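Side-chain contacts in glycoside hydrolase family 81 (Clostridium thermocellum, PDB 6FOP), which probably hydrolyses beta-1,3-glucans such as laminarin as a glucanase of the cellulosome: residues 452-457 against 498-503; 505-510 against 514-519. All coordinates share one frame; numbering follows the deposited sequence.

Interaction 1: residues 452-457 against 498-503; sequences KDIANW and INAWQA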
ATOM      1  N   LYS A 452       5.026  13.815  -3.767  1.00 14.29           N
ATOM      2  CA  LYS A 452       5.137  13.291  -5.121  1.00 14.01           C
ATOM      3  C   LYS A 452       6.092  12.127  -5.204  1.00 13.85           C
ATOM      4  O   LYS A 452       5.856  11.199  -5.999  1.00 14.83           O
ATOM      5  CB  LYS A 452       5.501  14.374  -6.155  1.00 15.67           C
ATOM      6  CG  LYS A 452       4.380  15.332  -6.429  1.00 17.58           C
ATOM      7  CD  LYS A 452       4.823  16.451  -7.359  1.00 20.03           C
ATOM      8  CE  LYS A 452       3.638  17.194  -7.942  1.00 21.47           C
ATOM      9  NZ  LYS A 452       3.010  16.430  -9.041  1.00 22.66           N
ATOM     10  N   ASP A 453       7.175  12.110  -4.433  1.00 14.41           N
ATOM     11  CA  ASP A 453       8.036  10.956  -4.491  1.00 14.21           C
ATOM     12  C   ASP A 453       7.292   9.673  -4.087  1.00 14.03           C
ATOM     13  O   ASP A 453       7.476   8.642  -4.728  1.00 15.31           O
ATOM     14  CB  ASP A 453       9.285  11.116  -3.620  1.00 14.59           C
ATOM     15  CG  ASP A 453      10.206   9.914  -3.724  1.00 14.89           C
ATOM     16  OD1 ASP A 453      10.863   9.744  -4.795  1.00 15.49           O
ATOM     17  OD2 ASP A 453      10.248   9.129  -2.756  1.00 14.84           O
ATOM     18  N   ILE A 454       6.452   9.729  -3.040  1.00 13.30           N
ATOM     19  CA  ILE A 454       5.815   8.517  -2.535  1.00 12.94           C
ATOM     20  C   ILE A 454       4.429   8.249  -3.090  1.00 12.28           C
ATOM     21  O   ILE A 454       3.993   7.098  -3.089  1.00 13.01           O
ATOM     22  CB  ILE A 454       5.766   8.494  -1.001  1.00 12.82           C
ATOM     23  CG1 ILE A 454       4.834   9.581  -0.407  1.00 13.07           C
ATOM     24  CG2 ILE A 454       7.197   8.591  -0.463  1.00 14.48           C
ATOM     25  CD1 ILE A 454       4.696   9.496   1.108  1.00 13.22           C
ATOM     26  N   ALA A 455       3.776   9.282  -3.613  1.00 12.99           N
ATOM     27  CA  ALA A 455       2.345   9.262  -3.924  1.00 12.70           C
ATOM     28  C   ALA A 455       1.976  10.332  -4.967  1.00 13.51           C
ATOM     29  O   ALA A 455       0.977  11.006  -4.841  1.00 14.30           O
ATOM     30  CB  ALA A 455       1.520   9.413  -2.659  1.00 14.65           C
ATOM     31  N   ASN A 456       2.764  10.411  -6.044  1.00 13.76           N
ATOM     32  CA  ASN A 456       2.457  11.367  -7.108  1.00 14.12           C
ATOM     33  C   ASN A 456       1.077  11.011  -7.718  1.00 13.94           C
ATOM     34  O   ASN A 456       0.842   9.863  -8.114  1.00 14.63           O
ATOM     35  CB  ASN A 456       3.530  11.367  -8.185  1.00 15.36           C
ATOM     36  CG  ASN A 456       3.292  12.407  -9.257  1.00 16.72           C
ATOM     37  OD1 ASN A 456       2.560  13.386  -9.069  1.00 16.64           O
ATOM     38  ND2 ASN A 456       3.864  12.161 -10.426  1.00 19.36           N
ATOM     39  N   TRP A 457       0.211  11.993  -7.799  1.00 14.86           N
ATOM     40  CA  TRP A 457      -1.170  11.873  -8.306  1.00 15.45           C
ATOM     41  C   TRP A 457      -1.300  12.368  -9.757  1.00 15.80           C
ATOM     42  O   TRP A 457      -2.362  12.215 -10.349  1.00 17.26           O
ATOM     43  CB  TRP A 457      -2.117  12.689  -7.411  1.00 16.21           C
ATOM     44  CG  TRP A 457      -1.825  14.162  -7.460  1.00 17.32           C
ATOM     45  CD1 TRP A 457      -2.395  15.066  -8.293  1.00 19.86           C
ATOM     46  CD2 TRP A 457      -0.853  14.873  -6.701  1.00 17.88           C
ATOM     47  NE1 TRP A 457      -1.875  16.306  -8.092  1.00 21.32           N
ATOM     48  CE2 TRP A 457      -0.912  16.223  -7.120  1.00 19.51           C
ATOM     49  CE3 TRP A 457       0.047  14.518  -5.677  1.00 16.86           C
ATOM     50  CZ2 TRP A 457      -0.096  17.208  -6.569  1.00 20.89           C
ATOM     51  CZ3 TRP A 457       0.863  15.489  -5.155  1.00 17.46           C
ATOM     52  CH2 TRP A 457       0.780  16.821  -5.593  1.00 19.60           C
ATOM     53  N   ILE A 498       0.129   4.014   6.563  1.00 11.54           N
ATOM     54  CA  ILE A 498      -1.042   4.816   6.930  1.00 12.21           C
ATOM     55  C   ILE A 498      -0.660   6.147   7.581  1.00 11.94           C
ATOM     56  O   ILE A 498      -1.352   7.151   7.378  1.00 12.08           O
ATOM     57  CB  ILE A 498      -2.019   3.966   7.773  1.00 12.39           C
ATOM     58  CG1 ILE A 498      -2.720   2.931   6.865  1.00 13.60           C
ATOM     59  CG2 ILE A 498      -3.020   4.814   8.548  1.00 13.39           C
ATOM     60  CD1 ILE A 498      -3.307   1.752   7.624  1.00 13.65           C
ATOM     61  N   ASN A 499       0.459   6.174   8.308  1.00 11.39           N
ATOM     62  CA  ASN A 499       0.965   7.432   8.851  1.00 12.11           C
ATOM     63  C   ASN A 499       1.233   8.433   7.736  1.00 11.98           C
ATOM     64  O   ASN A 499       0.927   9.636   7.871  1.00 12.19           O
ATOM     65  CB  ASN A 499       2.247   7.170   9.617  1.00 11.87           C
ATOM     66  CG  ASN A 499       2.809   8.406  10.294  1.00 12.33           C
ATOM     67  OD1 ASN A 499       2.099   9.120  11.017  1.00 13.67           O
ATOM     68  ND2 ASN A 499       4.092   8.645  10.091  1.00 12.27           N
ATOM     69  N   ALA A 500       1.832   7.976   6.628  1.00 11.32           N
ATOM     70  CA  ALA A 500       2.057   8.897   5.507  1.00 12.22           C
ATOM     71  C   ALA A 500       0.733   9.390   4.938  1.00 11.99           C
ATOM     72  O   ALA A 500       0.571  10.567   4.607  1.00 12.45           O
ATOM     73  CB  ALA A 500       2.878   8.236   4.425  1.00 12.60           C
ATOM     74  N   TRP A 501      -0.234   8.495   4.811  1.00 11.29           N
ATOM     75  CA  TRP A 501      -1.487   8.855   4.189  1.00 11.92           C
ATOM     76  C   TRP A 501      -2.296   9.828   5.018  1.00 12.04           C
ATOM     77  O   TRP A 501      -2.819  10.830   4.486  1.00 12.44           O
ATOM     78  CB  TRP A 501      -2.303   7.621   3.832  1.00 12.15           C
ATOM     79  CG  TRP A 501      -1.591   6.578   3.031  1.00 11.59           C
ATOM     80  CD1 TRP A 501      -1.899   5.266   3.037  1.00 12.31           C
ATOM     81  CD2 TRP A 501      -0.439   6.712   2.149  1.00 11.99           C
ATOM     82  NE1 TRP A 501      -1.082   4.574   2.180  1.00 12.78           N
ATOM     83  CE2 TRP A 501      -0.165   5.421   1.634  1.00 12.61           C
ATOM     84  CE3 TRP A 501       0.375   7.773   1.748  1.00 12.24           C
ATOM     85  CZ2 TRP A 501       0.881   5.178   0.739  1.00 13.04           C
ATOM     86  CZ3 TRP A 501       1.417   7.526   0.846  1.00 12.33           C
ATOM     87  CH2 TRP A 501       1.652   6.241   0.348  1.00 12.71           C
ATOM     88  N   GLN A 502      -2.347   9.597   6.329  1.00 12.09           N
ATOM     89  CA  GLN A 502      -3.028  10.575   7.214  1.00 12.47           C
ATOM     90  C   GLN A 502      -2.358  11.932   7.175  1.00 11.43           C
ATOM     91  O   GLN A 502      -3.022  12.958   7.208  1.00 12.26           O
ATOM     92  CB  GLN A 502      -3.214  10.034   8.634  1.00 12.61           C
ATOM     93  CG  GLN A 502      -1.940   9.887   9.469  1.00 12.85           C
ATOM     94  CD  GLN A 502      -1.591  11.107  10.277  1.00 12.66           C
ATOM     95  OE1 GLN A 502      -2.455  11.879  10.682  1.00 14.41           O
ATOM     96  NE2 GLN A 502      -0.302  11.248  10.556  1.00 13.59           N
ATOM     97  N   ALA A 503      -1.031  11.935   7.114  1.00 11.01           N
ATOM     98  CA  ALA A 503      -0.320  13.199   7.016  1.00 12.65           C
ATOM     99  C   ALA A 503      -0.687  13.954   5.741  1.00 12.86           C
ATOM    100  O   ALA A 503      -0.784  15.180   5.760  1.00 13.62           O
ATOM    101  CB  ALA A 503       1.186  12.974   7.073  1.00 12.49           C
TER
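Ile-454 and Ala-455, toward the C-terminal end of helix 440-455, meet Ala-500 and Trp-501 of helix 494-511 through carbon atoms alone. The indole of Trp-501 reaches across with the corner of its six-membered ring: CZ3 lies 3.8 Å from CD1 of Ile-454 and 4.0 Å from CB of Ala-455. Both methyl groups approach that ring obliquely. CD1 of Ile-454 also touches CB of Ala-500, at 4.0 Å, and so sits against both the helix surface and the indole that rises from it. One bond further back, CG1 of Ile-454 comes within 4.2 Å of the same CZ3, and the isoleucine and tryptophan side chains meet at an oblique angle. The backbones stay well apart, with the CA atoms of Ile-454 and Ala-500 separated by 8.9 Å, and no hydrogen bond joins the two segments.

The isoleucine reaches this far because CG1 is set between its backbone N and carbonyl carbon (chi1 67°), while the extended second torsion (chi2 176°) carries CD1 outward to the facing helix. On Trp-501 the CB does not itself head for the other segment. With CG beside the backbone N and anti to the carbonyl carbon (chi1 -52°), the ring swings over and brings CZ3 to the contact. The pyrrole side is committed elsewhere, since NE1 is hydrogen-bonded to Glu-527 OE1, which probably helps to hold the rotation of the indole.

The contact is buried between helices of the (alpha/alpha)6 barrel domain of the family 81 enzyme, with the Trp-501 side chain about 8 Å from a bound calcium ion. Helix 416-433 flanks it, with His-416 against Ile-454, and helix 514-534 packs Leu-523 on Trp-501.

Interaction 2: residues 505-510 against 514-519; sequences ILWGEA and KTIRDL
Arg-517 and Glu-509 join helices 494-511 and 514-534 by a salt bridge, NH1 donating to OE1 at 3.0 Å with an N-H...O angle of 157°. OE1 is met on its syn side, somewhat out of the carboxylate plane, and the carboxylate and guanidinium planes are only 15° apart. The two side chains run alongside each other, Glu-509 bent at chi2 (65°) and Arg-517 at chi3.

Beside this polar pair, CG2 of Ile-516 lies at the edge of the Trp-507 ring, 4.1 Å from CD1. Gly-508, with no side chain, lets the backbones close in: its CA lies 3.8 Å from the backbone N of Arg-517. The axes of segments 505-510 and 514-519 approach to 7.1 Å; the short link between the helices makes them run nearly antiparallel, as a helical hairpin.

In the second shell, Asp-518 OD1 takes both NE (2.9 Å) and NH2 of Arg-517, in the guanidinium plane, while CG of Lys-514 lies over one face of the group. Pro-671 touches Glu-509 and Arg-517, and Glu-448 of helix 440-455 accepts from Trp-507 NE1.

Held by two carboxylates, the guanidinium has its orientation fixed, and its positive charge probably favours the ionised form of both acids. The hairpin thus combines close glycine packing with an ionic network along one flank.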
ATOM      1  N   ILE A 505      -3.588  13.757   4.163  1.00 11.90           N
ATOM      2  CA  ILE A 505      -4.926  14.317   4.415  1.00 12.19           C
ATOM      3  C   ILE A 505      -4.800  15.653   5.158  1.00 12.98           C
ATOM      4  O   ILE A 505      -5.385  16.680   4.769  1.00 13.46           O
ATOM      5  CB  ILE A 505      -5.826  13.370   5.236  1.00 12.34           C
ATOM      6  CG1 ILE A 505      -6.072  12.049   4.494  1.00 12.96           C
ATOM      7  CG2 ILE A 505      -7.149  14.036   5.602  1.00 13.60           C
ATOM      8  CD1 ILE A 505      -6.838  11.014   5.286  1.00 13.42           C
ATOM      9  N   LEU A 506      -4.029  15.627   6.248  1.00 12.66           N
ATOM     10  CA  LEU A 506      -3.877  16.837   7.059  1.00 13.57           C
ATOM     11  C   LEU A 506      -3.217  17.954   6.292  1.00 13.90           C
ATOM     12  O   LEU A 506      -3.658  19.108   6.395  1.00 14.54           O
ATOM     13  CB  LEU A 506      -3.087  16.555   8.332  1.00 14.16           C
ATOM     14  CG  LEU A 506      -3.658  15.602   9.380  1.00 13.57           C
ATOM     15  CD1 LEU A 506      -2.692  15.395  10.554  1.00 14.45           C
ATOM     16  CD2 LEU A 506      -5.029  16.093   9.851  1.00 14.48           C
ATOM     17  N   TRP A 507      -2.170  17.648   5.524  1.00 12.84           N
ATOM     18  CA  TRP A 507      -1.524  18.678   4.714  1.00 14.27           C
ATOM     19  C   TRP A 507      -2.471  19.310   3.710  1.00 14.50           C
ATOM     20  O   TRP A 507      -2.544  20.520   3.573  1.00 15.02           O
ATOM     21  CB  TRP A 507      -0.314  18.073   3.982  1.00 14.50           C
ATOM     22  CG  TRP A 507       0.353  19.048   3.088  1.00 14.84           C
ATOM     23  CD1 TRP A 507       0.157  19.194   1.742  1.00 15.68           C
ATOM     24  CD2 TRP A 507       1.290  20.064   3.458  1.00 15.38           C
ATOM     25  NE1 TRP A 507       0.910  20.233   1.257  1.00 16.90           N
ATOM     26  CE2 TRP A 507       1.602  20.793   2.287  1.00 15.78           C
ATOM     27  CE3 TRP A 507       1.891  20.443   4.668  1.00 15.94           C
ATOM     28  CZ2 TRP A 507       2.523  21.846   2.281  1.00 16.33           C
ATOM     29  CZ3 TRP A 507       2.779  21.488   4.660  1.00 15.81           C
ATOM     30  CH2 TRP A 507       3.087  22.182   3.474  1.00 16.04           C
ATOM     31  N   GLY A 508      -3.197  18.475   2.987  1.00 14.40           N
ATOM     32  CA  GLY A 508      -4.132  18.963   2.004  1.00 15.15           C
ATOM     33  C   GLY A 508      -5.218  19.822   2.602  1.00 15.37           C
ATOM     34  O   GLY A 508      -5.514  20.903   2.109  1.00 15.98           O
ATOM     35  N   GLU A 509      -5.789  19.384   3.705  1.00 14.93           N
ATOM     36  CA  GLU A 509      -6.822  20.177   4.323  1.00 16.19           C
ATOM     37  C   GLU A 509      -6.245  21.464   4.920  1.00 16.29           C
ATOM     38  O   GLU A 509      -6.844  22.529   4.775  1.00 17.56           O
ATOM     39  CB  GLU A 509      -7.546  19.358   5.390  1.00 18.43           C
ATOM     40  CG  GLU A 509      -8.732  20.053   6.035  1.00 19.93           C
ATOM     41  CD  GLU A 509      -9.893  20.351   5.115  1.00 19.75           C
ATOM     42  OE1 GLU A 509      -9.937  19.929   3.922  1.00 20.96           O
ATOM     43  OE2 GLU A 509     -10.798  21.050   5.580  1.00 23.36           O
ATOM     44  N   ALA A 510      -5.070  21.385   5.546  1.00 15.51           N
ATOM     45  CA  ALA A 510      -4.460  22.581   6.154  1.00 15.71           C
ATOM     46  C   ALA A 510      -4.126  23.652   5.128  1.00 16.00           C
ATOM     47  O   ALA A 510      -4.179  24.842   5.426  1.00 17.55           O
ATOM     48  CB  ALA A 510      -3.198  22.212   6.902  1.00 16.85           C
ATOM     49  N   LYS A 514      -7.646  20.580  -2.211  1.00 17.97           N
ATOM     50  CA  LYS A 514      -8.574  19.449  -2.226  1.00 19.34           C
ATOM     51  C   LYS A 514      -7.999  18.272  -2.998  1.00 17.08           C
ATOM     52  O   LYS A 514      -8.252  17.130  -2.646  1.00 16.68           O
ATOM     53  CB  LYS A 514      -9.950  19.832  -2.780  1.00 23.49           C
ATOM     54  CG  LYS A 514     -10.760  20.754  -1.881  1.00 28.94           C
ATOM     55  CD  LYS A 514     -12.200  20.917  -2.367  1.00 33.02           C
ATOM     56  CE  LYS A 514     -12.877  22.132  -1.737  1.00 38.22           C
ATOM     57  NZ  LYS A 514     -12.952  22.059  -0.253  1.00 44.61           N
ATOM     58  N   THR A 515      -7.192  18.523  -4.023  1.00 16.26           N
ATOM     59  CA  THR A 515      -6.596  17.404  -4.784  1.00 15.85           C
ATOM     60  C   THR A 515      -5.700  16.568  -3.872  1.00 15.42           C
ATOM     61  O   THR A 515      -5.774  15.330  -3.854  1.00 14.63           O
ATOM     62  CB  THR A 515      -5.793  17.923  -5.990  1.00 18.16           C
ATOM     63  OG1 THR A 515      -6.659  18.629  -6.876  1.00 20.90           O
ATOM     64  CG2 THR A 515      -5.130  16.783  -6.737  1.00 19.03           C
ATOM     65  N   ILE A 516      -4.818  17.231  -3.129  1.00 14.31           N
ATOM     66  CA  ILE A 516      -3.911  16.504  -2.250  1.00 14.66           C
ATOM     67  C   ILE A 516      -4.676  15.887  -1.091  1.00 14.01           C
ATOM     68  O   ILE A 516      -4.440  14.734  -0.725  1.00 14.12           O
ATOM     69  CB  ILE A 516      -2.744  17.391  -1.777  1.00 15.67           C
ATOM     70  CG1 ILE A 516      -1.869  17.783  -2.975  1.00 17.55           C
ATOM     71  CG2 ILE A 516      -1.944  16.668  -0.696  1.00 16.99           C
ATOM     72  CD1 ILE A 516      -0.683  18.670  -2.641  1.00 19.36           C
ATOM     73  N   ARG A 517      -5.623  16.623  -0.522  1.00 14.25           N
ATOM     74  CA  ARG A 517      -6.425  16.051   0.555  1.00 14.96           C
ATOM     75  C   ARG A 517      -7.135  14.762   0.113  1.00 14.42           C
ATOM     76  O   ARG A 517      -7.092  13.754   0.803  1.00 14.26           O
ATOM     77  CB  ARG A 517      -7.464  17.040   1.057  1.00 16.37           C
ATOM     78  CG  ARG A 517      -8.263  16.489   2.204  1.00 17.62           C
ATOM     79  CD  ARG A 517      -9.520  17.266   2.391  1.00 19.17           C
ATOM     80  NE  ARG A 517     -10.409  17.143   1.239  1.00 18.97           N
ATOM     81  CZ  ARG A 517     -11.492  17.880   1.060  1.00 20.01           C
ATOM     82  NH1 ARG A 517     -11.821  18.821   1.938  1.00 21.63           N
ATOM     83  NH2 ARG A 517     -12.248  17.701  -0.017  1.00 20.68           N
ATOM     84  N   ASP A 518      -7.751  14.807  -1.061  1.00 14.27           N
ATOM     85  CA  ASP A 518      -8.568  13.689  -1.523  1.00 14.34           C
ATOM     86  C   ASP A 518      -7.696  12.503  -1.887  1.00 13.12           C
ATOM     87  O   ASP A 518      -8.115  11.361  -1.698  1.00 13.88           O
ATOM     88  CB  ASP A 518      -9.429  14.122  -2.704  1.00 15.58           C
ATOM     89  CG  ASP A 518     -10.536  15.113  -2.313  1.00 17.57           C
ATOM     90  OD1 ASP A 518     -10.690  15.440  -1.110  1.00 18.65           O
ATOM     91  OD2 ASP A 518     -11.245  15.557  -3.231  1.00 20.44           O
ATOM     92  N   LEU A 519      -6.486  12.768  -2.389  1.00 13.00           N
ATOM     93  CA  LEU A 519      -5.452  11.739  -2.569  1.00 13.44           C
ATOM     94  C   LEU A 519      -5.211  11.025  -1.240  1.00 11.75           C
ATOM     95  O   LEU A 519      -5.182   9.785  -1.168  1.00 13.01           O
ATOM     96  CB  LEU A 519      -4.160  12.376  -3.076  1.00 14.17           C
ATOM     97  CG  LEU A 519      -2.876  11.531  -3.028  1.00 13.88           C
ATOM     98  CD1 LEU A 519      -2.914  10.381  -4.015  1.00 14.14           C
ATOM     99  CD2 LEU A 519      -1.649  12.402  -3.236  1.00 16.21           C
TER
HETATM  100  O   HOH W   1     -10.784  22.310   1.623  1.00 54.97           O

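Helix 494-511 serves both contacts, meeting the C-terminal part of helix 440-455 in interaction 1 and, further along, the start of helix 514-534 in interaction 2. Their centres are about 10 Å apart and they touch directly: Leu-519 CD2 packs against Trp-457 CE3 at 3.6 Å, and Ile-516 CD1 against Trp-457 CH2. Interaction 1 lies deeper, its centre about 10 Å from the centre of the chain against about 18 Å, and is wholly apolar where the helices meet. Interaction 2, though mostly buried, reaches partly exposed Glu-509 and Asp-518, and there charge is added to close backbone packing. It buries more surface, 296 Å² against 129 Å².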